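Local atomic coordinates of neutral ceramidase (Pseudomonas aeruginosa, PDB entry 2ZXC), a protein that hydrolyses the N-acyl linkage of ceramides to give sphingosine and a free fatty acid, and also runs the reverse synthesis, with one bound zinc ion per subunit. Residues 152-157 with 174-179; 159-164 with 459-464. All coordinates share one frame; numbering follows the deposited sequence.

Contact 1: residues 152-157 with 174-179; sequences ELRNAS and YEDGID. Unlike the reference sequence in segment 152-157: S157 (reference Asn).
S157 and I178 stand where the two backbones come nearest, their CA atoms 6.9 Å apart, and no direct hydrogen bond joins loop 152-157 to loop 174-179. The second loop opens with a type I beta turn from Y174 to G177, closed by G177 N on Y174 O, and continues into an Asx turn: D176 OD2 accepts from I178 N at 3.1 Å, met from above the carboxylate plane. The first loop follows strand 142-152 and the second precedes strand 181-189, antiparallel neighbours in the large mixed sheet of the N-terminal ceramidase domain.

I178 carries the packing against the oxygens of S157: with CG1 beside its backbone N (chi1 -71°), CD1 reaches the carbonyl, while I178 CG2 lies 3.8 Å from S157 OG. S157, differing from the reference asparagine, is buried, its side chain about 7 Å from that of S250, the probable nucleophile.

At the exposed end R154 stretches between two acids. Its NE makes a weak hydrogen bond to E152 OE1 within a salt bridge, and NH1 a long salt bridge to D176 OD1, 3.8 Å away, with guanidinium and carboxylate planes 56° apart. Water 1, in the guanidinium plane, accepts from R154 NH1 and lies 3.0 Å from D176 OD2. R421 and N245 hold the D179 carboxylate. Water 2 accepts from S157 OG at 2.6 Å and donates to the backbone D179 O at 2.9 Å.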
ATOM      1  N   GLU A 152       4.335  21.895  -5.755  1.00 26.99           N
ATOM      2  CA  GLU A 152       5.559  21.293  -5.267  1.00 27.71           C
ATOM      3  C   GLU A 152       5.599  21.117  -3.761  1.00 27.04           C
ATOM      4  O   GLU A 152       5.189  21.997  -3.004  1.00 26.19           O
ATOM      5  CB  GLU A 152       6.771  22.102  -5.731  1.00 29.69           C
ATOM      6  CG  GLU A 152       6.965  22.108  -7.241  1.00 32.78           C
ATOM      7  CD  GLU A 152       8.257  22.795  -7.653  1.00 35.35           C
ATOM      8  OE1 GLU A 152       8.653  23.766  -6.975  1.00 36.87           O
ATOM      9  OE2 GLU A 152       8.865  22.371  -8.658  1.00 36.63           O
ATOM     10  N   LEU A 153       6.088  19.951  -3.349  1.00 27.39           N
ATOM     11  CA  LEU A 153       6.223  19.589  -1.943  1.00 28.54           C
ATOM     12  C   LEU A 153       7.693  19.214  -1.778  1.00 28.50           C
ATOM     13  O   LEU A 153       8.125  18.147  -2.215  1.00 27.92           O
ATOM     14  CB  LEU A 153       5.346  18.376  -1.617  1.00 29.83           C
ATOM     15  CG  LEU A 153       4.629  18.300  -0.267  1.00 31.26           C
ATOM     16  CD1 LEU A 153       4.431  16.837   0.088  1.00 31.30           C
ATOM     17  CD2 LEU A 153       5.426  18.999   0.818  1.00 29.99           C
ATOM     18  N   ARG A 154       8.459  20.100  -1.158  1.00 28.84           N
ATOM     19  CA  ARG A 154       9.887  19.885  -0.969  1.00 30.23           C
ATOM     20  C   ARG A 154      10.226  19.560   0.463  1.00 30.61           C
ATOM     21  O   ARG A 154      11.391  19.357   0.803  1.00 30.65           O
ATOM     22  CB  ARG A 154      10.644  21.141  -1.378  1.00 32.20           C
ATOM     23  CG  ARG A 154      10.497  21.444  -2.836  1.00 35.24           C
ATOM     24  CD  ARG A 154      10.940  22.837  -3.191  1.00 36.03           C
ATOM     25  NE  ARG A 154      11.026  22.924  -4.638  1.00 37.67           N
ATOM     26  CZ  ARG A 154      11.811  22.139  -5.366  1.00 38.71           C
ATOM     27  NH1 ARG A 154      12.573  21.227  -4.770  1.00 39.52           N
ATOM     28  NH2 ARG A 154      11.820  22.246  -6.686  1.00 38.82           N
ATOM     29  N   ASN A 155       9.216  19.497   1.315  1.00 29.90           N
ATOM     30  CA  ASN A 155       9.508  19.234   2.707  1.00 30.25           C
ATOM     31  C   ASN A 155       8.906  17.948   3.289  1.00 28.79           C
ATOM     32  O   ASN A 155       8.763  17.811   4.503  1.00 27.52           O
ATOM     33  CB  ASN A 155       9.136  20.482   3.534  1.00 33.11           C
ATOM     34  CG  ASN A 155       7.747  20.421   4.143  1.00 33.28           C
ATOM     35  OD1 ASN A 155       7.569  20.803   5.300  1.00 37.97           O
ATOM     36  ND2 ASN A 155       6.762  19.964   3.380  1.00 34.33           N
ATOM     37  N   ALA A 156       8.594  16.989   2.421  1.00 26.69           N
ATOM     38  CA  ALA A 156       8.016  15.729   2.871  1.00 25.58           C
ATOM     39  C   ALA A 156       8.813  14.498   2.445  1.00 26.01           C
ATOM     40  O   ALA A 156       8.328  13.376   2.581  1.00 26.91           O
ATOM     41  CB  ALA A 156       6.590  15.607   2.366  1.00 24.29           C
ATOM     42  N   SER A 157      10.027  14.692   1.936  1.00 24.75           N
ATOM     43  CA  SER A 157      10.825  13.560   1.501  1.00 23.03           C
ATOM     44  C   SER A 157      12.291  13.890   1.287  1.00 25.10           C
ATOM     45  O   SER A 157      12.681  15.055   1.252  1.00 23.82           O
ATOM     46  CB  SER A 157      10.260  13.004   0.198  1.00 22.83           C
ATOM     47  OG  SER A 157      10.363  13.966  -0.841  1.00 16.94           O
ATOM     48  N   TYR A 174      15.885  17.984 -10.435  1.00 30.00           N
ATOM     49  CA  TYR A 174      15.915  16.981  -9.377  1.00 29.39           C
ATOM     50  C   TYR A 174      17.317  16.910  -8.793  1.00 30.42           C
ATOM     51  O   TYR A 174      17.782  15.844  -8.374  1.00 29.94           O
ATOM     52  CB  TYR A 174      15.530  15.613  -9.939  1.00 27.62           C
ATOM     53  CG  TYR A 174      14.234  15.628 -10.710  1.00 27.57           C
ATOM     54  CD1 TYR A 174      14.228  15.714 -12.105  1.00 26.60           C
ATOM     55  CD2 TYR A 174      13.009  15.586 -10.045  1.00 25.11           C
ATOM     56  CE1 TYR A 174      13.027  15.760 -12.815  1.00 26.32           C
ATOM     57  CE2 TYR A 174      11.814  15.632 -10.741  1.00 24.87           C
ATOM     58  CZ  TYR A 174      11.826  15.718 -12.124  1.00 25.81           C
ATOM     59  OH  TYR A 174      10.634  15.764 -12.809  1.00 26.22           O
ATOM     60  N   GLU A 175      17.981  18.058  -8.764  1.00 29.84           N
ATOM     61  CA  GLU A 175      19.339  18.150  -8.259  1.00 31.28           C
ATOM     62  C   GLU A 175      19.499  17.699  -6.814  1.00 30.55           C
ATOM     63  O   GLU A 175      20.521  17.124  -6.456  1.00 31.99           O
ATOM     64  CB  GLU A 175      19.859  19.583  -8.417  1.00 33.44           C
ATOM     65  CG  GLU A 175      20.009  20.047  -9.873  1.00 36.49           C
ATOM     66  CD  GLU A 175      18.695  20.482 -10.509  1.00 39.47           C
ATOM     67  OE1 GLU A 175      18.695  20.780 -11.721  1.00 42.09           O
ATOM     68  OE2 GLU A 175      17.662  20.534  -9.807  1.00 40.53           O
ATOM     69  N   ASP A 176      18.493  17.942  -5.983  1.00 30.37           N
ATOM     70  CA  ASP A 176      18.593  17.555  -4.581  1.00 31.38           C
ATOM     71  C   ASP A 176      18.059  16.155  -4.281  1.00 30.31           C
ATOM     72  O   ASP A 176      17.896  15.785  -3.118  1.00 29.96           O
ATOM     73  CB  ASP A 176      17.884  18.585  -3.699  1.00 33.66           C
ATOM     74  CG  ASP A 176      16.411  18.713  -4.018  1.00 36.87           C
ATOM     75  OD1 ASP A 176      15.750  19.580  -3.403  1.00 39.95           O
ATOM     76  OD2 ASP A 176      15.909  17.955  -4.875  1.00 37.88           O
ATOM     77  N   GLY A 177      17.782  15.391  -5.334  1.00 28.76           N
ATOM     78  CA  GLY A 177      17.294  14.034  -5.164  1.00 28.51           C
ATOM     79  C   GLY A 177      15.799  13.888  -4.966  1.00 26.97           C
ATOM     80  O   GLY A 177      15.273  12.781  -4.975  1.00 24.45           O
ATOM     81  N   ILE A 178      15.111  15.009  -4.803  1.00 27.06           N
ATOM     82  CA  ILE A 178      13.670  14.995  -4.581  1.00 27.93           C
ATOM     83  C   ILE A 178      12.813  15.271  -5.813  1.00 27.09           C
ATOM     84  O   ILE A 178      13.170  16.081  -6.661  1.00 27.91           O
ATOM     85  CB  ILE A 178      13.298  16.033  -3.500  1.00 28.69           C
ATOM     86  CG1 ILE A 178      13.796  15.547  -2.141  1.00 29.77           C
ATOM     87  CG2 ILE A 178      11.802  16.284  -3.485  1.00 29.43           C
ATOM     88  CD1 ILE A 178      13.700  16.589  -1.053  1.00 33.33           C
ATOM     89  N   ASP A 179      11.694  14.562  -5.920  1.00 25.71           N
ATOM     90  CA  ASP A 179      10.747  14.808  -6.999  1.00 24.15           C
ATOM     91  C   ASP A 179       9.648  15.506  -6.207  1.00 23.98           C
ATOM     92  O   ASP A 179       8.809  14.854  -5.584  1.00 22.29           O
ATOM     93  CB  ASP A 179      10.212  13.511  -7.609  1.00 22.57           C
ATOM     94  CG  ASP A 179       9.120  13.766  -8.636  1.00 23.36           C
ATOM     95  OD1 ASP A 179       8.707  14.937  -8.782  1.00 25.74           O
ATOM     96  OD2 ASP A 179       8.664  12.808  -9.295  1.00 21.11           O
TER
HETATM   97  O   HOH W   1      13.978  19.162  -6.756  1.00 34.94           O
HETATM   98  O   HOH W   2       9.447  13.371  -3.206  1.00 19.17           O

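Contact 2: residues 159-164 with 459-464; sequences NRSLLS and EYEGGS. With 2ED (N-[(1R,2R,3E)-2-hydroxy-1-(hydroxymethyl)heptadec-3-en-1-yl]acetamide), chain D.
R160 and E461 form the charged link between residues 159-164 and the short helix 460-463. R160 NE points nearly along the C-O axis of E461 OE2 at 2.8 Å, with an N-H...O angle of 159° and the oxygen close to the guanidinium plane; NH2 adds a weak second bond to the same oxygen. The arginine chain runs extended from CG to NE, whereas E461 bends at its second torsion (chi2 72°), which turns its carboxylate back toward R160 and S161. Beyond the pair, R160 NH2 bonds to the hydroxyl of the zinc ligand Y448 and NH1 pairs with E336; R160 is thus a second-shell residue of the zinc site, and E461 positions it from behind.

Hydrogen bonds from hydroxyl and backbone N-H groups gather on both acids. S161 OG donates to E461 OE1 at 2.7 Å from the syn side, leaving each carboxylate oxygen of E461 with a partner from 159-164. An Asx turn, N159 OD1 accepting from S161 N, shapes the chain just before the helix that starts at L162. E459, the N-cap residue of helix 460-463, reaches across extended beyond CG to that other helix: its OE1 takes S164 N at 3.0 Å, from above the carboxylate plane, and also S164 OG. Water 3 bridges L163 N to E459 OE2, and water 4 bridges E459 N to S164 OG.

Packing contacts flank these bonds. The methyl L163 CD2 lies against the carboxylate carbon E459 CD at 3.7 Å. The Y460 ring, nearly perpendicular to the R160 guanidinium, has 2ED, a short-chain N-acetyl ceramide, over one face, with C2 offset toward the rim; the O1 distance is doubtful. R160 NH1 lies 3.2 Å from the acetyl methyl carbon C19.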
ATOM      1  N   ASN A 159      15.970  11.895  -0.708  1.00 24.14           N
ATOM      2  CA  ASN A 159      16.519  10.788  -1.461  1.00 23.16           C
ATOM      3  C   ASN A 159      17.445   9.975  -0.564  1.00 23.36           C
ATOM      4  O   ASN A 159      18.391  10.513   0.007  1.00 25.59           O
ATOM      5  CB  ASN A 159      17.270  11.328  -2.671  1.00 22.78           C
ATOM      6  CG  ASN A 159      17.532  10.266  -3.702  1.00 23.35           C
ATOM      7  OD1 ASN A 159      18.286   9.323  -3.462  1.00 23.06           O
ATOM      8  ND2 ASN A 159      16.900  10.405  -4.864  1.00 20.50           N
ATOM      9  N   ARG A 160      17.171   8.679  -0.442  1.00 21.96           N
ATOM     10  CA  ARG A 160      17.971   7.798   0.410  1.00 20.06           C
ATOM     11  C   ARG A 160      19.177   7.200  -0.302  1.00 19.57           C
ATOM     12  O   ARG A 160      19.991   6.518   0.310  1.00 19.37           O
ATOM     13  CB  ARG A 160      17.097   6.674   0.959  1.00 21.67           C
ATOM     14  CG  ARG A 160      16.594   5.711  -0.107  1.00 21.77           C
ATOM     15  CD  ARG A 160      15.535   4.784   0.453  1.00 21.19           C
ATOM     16  NE  ARG A 160      15.271   3.660  -0.439  1.00 22.42           N
ATOM     17  CZ  ARG A 160      14.339   2.743  -0.223  1.00 21.11           C
ATOM     18  NH1 ARG A 160      13.573   2.820   0.857  1.00 23.08           N
ATOM     19  NH2 ARG A 160      14.176   1.744  -1.081  1.00 21.28           N
ATOM     20  N   SER A 161      19.283   7.451  -1.599  1.00 21.09           N
ATOM     21  CA  SER A 161      20.402   6.954  -2.386  1.00 21.44           C
ATOM     22  C   SER A 161      20.901   8.069  -3.309  1.00 21.28           C
ATOM     23  O   SER A 161      20.971   7.905  -4.525  1.00 22.16           O
ATOM     24  CB  SER A 161      19.970   5.734  -3.199  1.00 24.11           C
ATOM     25  OG  SER A 161      19.525   4.689  -2.343  1.00 24.89           O
ATOM     26  N   LEU A 162      21.257   9.203  -2.712  1.00 21.92           N
ATOM     27  CA  LEU A 162      21.731  10.362  -3.467  1.00 22.30           C
ATOM     28  C   LEU A 162      22.897  10.025  -4.395  1.00 21.09           C
ATOM     29  O   LEU A 162      22.930  10.458  -5.544  1.00 21.81           O
ATOM     30  CB  LEU A 162      22.160  11.477  -2.512  1.00 22.18           C
ATOM     31  CG  LEU A 162      21.558  12.871  -2.703  1.00 27.10           C
ATOM     32  CD1 LEU A 162      22.516  13.892  -2.122  1.00 25.02           C
ATOM     33  CD2 LEU A 162      21.321  13.169  -4.176  1.00 28.68           C
ATOM     34  N   LEU A 163      23.853   9.252  -3.893  1.00 20.24           N
ATOM     35  CA  LEU A 163      25.014   8.878  -4.687  1.00 20.47           C
ATOM     36  C   LEU A 163      24.623   8.339  -6.062  1.00 21.01           C
ATOM     37  O   LEU A 163      25.185   8.745  -7.074  1.00 21.19           O
ATOM     38  CB  LEU A 163      25.854   7.838  -3.938  1.00 20.90           C
ATOM     39  CG  LEU A 163      26.986   7.212  -4.757  1.00 25.48           C
ATOM     40  CD1 LEU A 163      28.253   7.134  -3.929  1.00 27.71           C
ATOM     41  CD2 LEU A 163      26.564   5.834  -5.234  1.00 25.69           C
ATOM     42  N   SER A 164      23.656   7.432  -6.095  1.00 21.40           N
ATOM     43  CA  SER A 164      23.211   6.844  -7.351  1.00 22.05           C
ATOM     44  C   SER A 164      22.436   7.854  -8.183  1.00 21.63           C
ATOM     45  O   SER A 164      22.601   7.937  -9.397  1.00 21.30           O
ATOM     46  CB  SER A 164      22.318   5.631  -7.077  1.00 22.60           C
ATOM     47  OG  SER A 164      23.009   4.669  -6.304  1.00 26.90           O
ATOM     48  N   GLU A 459      23.470   0.542  -5.480  1.00 21.53           N
ATOM     49  CA  GLU A 459      23.079   0.835  -4.118  1.00 21.36           C
ATOM     50  C   GLU A 459      21.851  -0.053  -3.936  1.00 20.68           C
ATOM     51  O   GLU A 459      21.477  -0.786  -4.852  1.00 19.98           O
ATOM     52  CB  GLU A 459      22.738   2.318  -3.931  1.00 22.44           C
ATOM     53  CG  GLU A 459      23.985   3.194  -3.748  1.00 25.22           C
ATOM     54  CD  GLU A 459      23.670   4.584  -3.209  1.00 27.94           C
ATOM     55  OE1 GLU A 459      23.061   5.393  -3.946  1.00 29.00           O
ATOM     56  OE2 GLU A 459      24.030   4.865  -2.044  1.00 27.89           O
ATOM     57  N   TYR A 460      21.221   0.003  -2.774  1.00 20.53           N
ATOM     58  CA  TYR A 460      20.067  -0.842  -2.511  1.00 21.21           C
ATOM     59  C   TYR A 460      19.069  -1.049  -3.661  1.00 20.27           C
ATOM     60  O   TYR A 460      18.751  -2.185  -4.001  1.00 21.00           O
ATOM     61  CB  TYR A 460      19.310  -0.326  -1.290  1.00 22.60           C
ATOM     62  CG  TYR A 460      18.133  -1.196  -0.940  1.00 23.35           C
ATOM     63  CD1 TYR A 460      18.310  -2.407  -0.271  1.00 26.15           C
ATOM     64  CD2 TYR A 460      16.843  -0.828  -1.306  1.00 24.41           C
ATOM     65  CE1 TYR A 460      17.224  -3.232   0.026  1.00 27.17           C
ATOM     66  CE2 TYR A 460      15.755  -1.641  -1.015  1.00 24.99           C
ATOM     67  CZ  TYR A 460      15.952  -2.840  -0.350  1.00 26.26           C
ATOM     68  OH  TYR A 460      14.869  -3.641  -0.060  1.00 29.46           O
ATOM     69  N   GLU A 461      18.570   0.030  -4.257  1.00 18.86           N
ATOM     70  CA  GLU A 461      17.588  -0.106  -5.334  1.00 17.98           C
ATOM     71  C   GLU A 461      18.160  -0.850  -6.534  1.00 17.52           C
ATOM     72  O   GLU A 461      17.460  -1.620  -7.195  1.00 16.03           O
ATOM     73  CB  GLU A 461      17.069   1.268  -5.778  1.00 16.76           C
ATOM     74  CG  GLU A 461      16.377   2.071  -4.694  1.00 17.31           C
ATOM     75  CD  GLU A 461      17.346   2.610  -3.658  1.00 20.64           C
ATOM     76  OE1 GLU A 461      18.528   2.822  -4.007  1.00 21.05           O
ATOM     77  OE2 GLU A 461      16.927   2.838  -2.501  1.00 20.40           O
ATOM     78  N   GLY A 462      19.436  -0.611  -6.816  1.00 16.11           N
ATOM     79  CA  GLY A 462      20.081  -1.281  -7.931  1.00 15.74           C
ATOM     80  C   GLY A 462      20.199  -2.769  -7.666  1.00 16.29           C
ATOM     81  O   GLY A 462      19.927  -3.591  -8.540  1.00 16.53           O
ATOM     82  N   GLY A 463      20.602  -3.116  -6.450  1.00 15.76           N
ATOM     83  CA  GLY A 463      20.737  -4.515  -6.096  1.00 17.59           C
ATOM     84  C   GLY A 463      19.405  -5.229  -6.237  1.00 18.76           C
ATOM     85  O   GLY A 463      19.357  -6.431  -6.503  1.00 18.40           O
ATOM     86  N   SER A 464      18.316  -4.482  -6.069  1.00 19.08           N
ATOM     87  CA  SER A 464      16.994  -5.071  -6.176  1.00 17.85           C
ATOM     88  C   SER A 464      16.292  -4.796  -7.490  1.00 17.12           C
ATOM     89  O   SER A 464      15.066  -4.857  -7.573  1.00 18.89           O
ATOM     90  CB  SER A 464      16.128  -4.623  -5.011  1.00 18.36           C
ATOM     91  OG  SER A 464      16.600  -5.228  -3.822  1.00 23.63           O
TER
HETATM   92  O2  2ED D 701      12.951  -1.340   1.266  1.00 58.32           O
HETATM   93  O3  2ED D 701      13.915  -3.794   5.016  1.00 58.93           O
HETATM   94  O1  2ED D 701      16.133  -1.422   2.063  1.00 62.82           O
HETATM   95  C1  2ED D 701      14.312  -1.898   3.574  1.00 59.46           C
HETATM   96  C2  2ED D 701      15.691  -1.267   3.416  1.00 61.22           C
HETATM   97  C3  2ED D 701      16.666  -1.947   4.347  1.00 62.21           C
HETATM   98  C4  2ED D 701      17.942  -2.072   3.996  1.00 62.44           C
HETATM   99  C5  2ED D 701      18.417  -1.531   2.669  1.00 62.69           C
HETATM  100  C6  2ED D 701      19.881  -1.865   2.482  1.00 63.82           C
HETATM  101  C18 2ED D 701      12.759  -0.613   2.226  1.00 58.84           C
HETATM  102  C19 2ED D 701      11.816   0.553   2.171  1.00 56.70           C
HETATM  103  N   2ED D 701      13.373  -0.802   3.391  1.00 59.05           N
HETATM  104  C   2ED D 701      14.090  -2.372   5.005  1.00 58.58           C
HETATM  105  O   HOH W   3      24.205   7.501  -1.419  1.00 26.28           O
HETATM  106  O   HOH W   4      21.800   1.914  -7.304  1.00 16.87           O

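Overall arrangement
Contacts 1 and 2 have centres 16 Å apart on the same side of the chain's centre, and their segments alternate along the chain. They meet directly: N159 ND2 lies 2.9 Å from G177 O, a probable hydrogen bond, and L162 CD2 packs on G177 CA at 4.2 Å. Contact 2 lines the zinc site; contact 1 lies further back. The R160 side chain comes within about 4 Å of the zinc ion and about 3 Å of the side chains of its ligands H204 and Y448; that of S157 is about 13 Å from both the zinc ion and 2ED. The short run from S157 to R160 thus leads from the loop packing to the metal site.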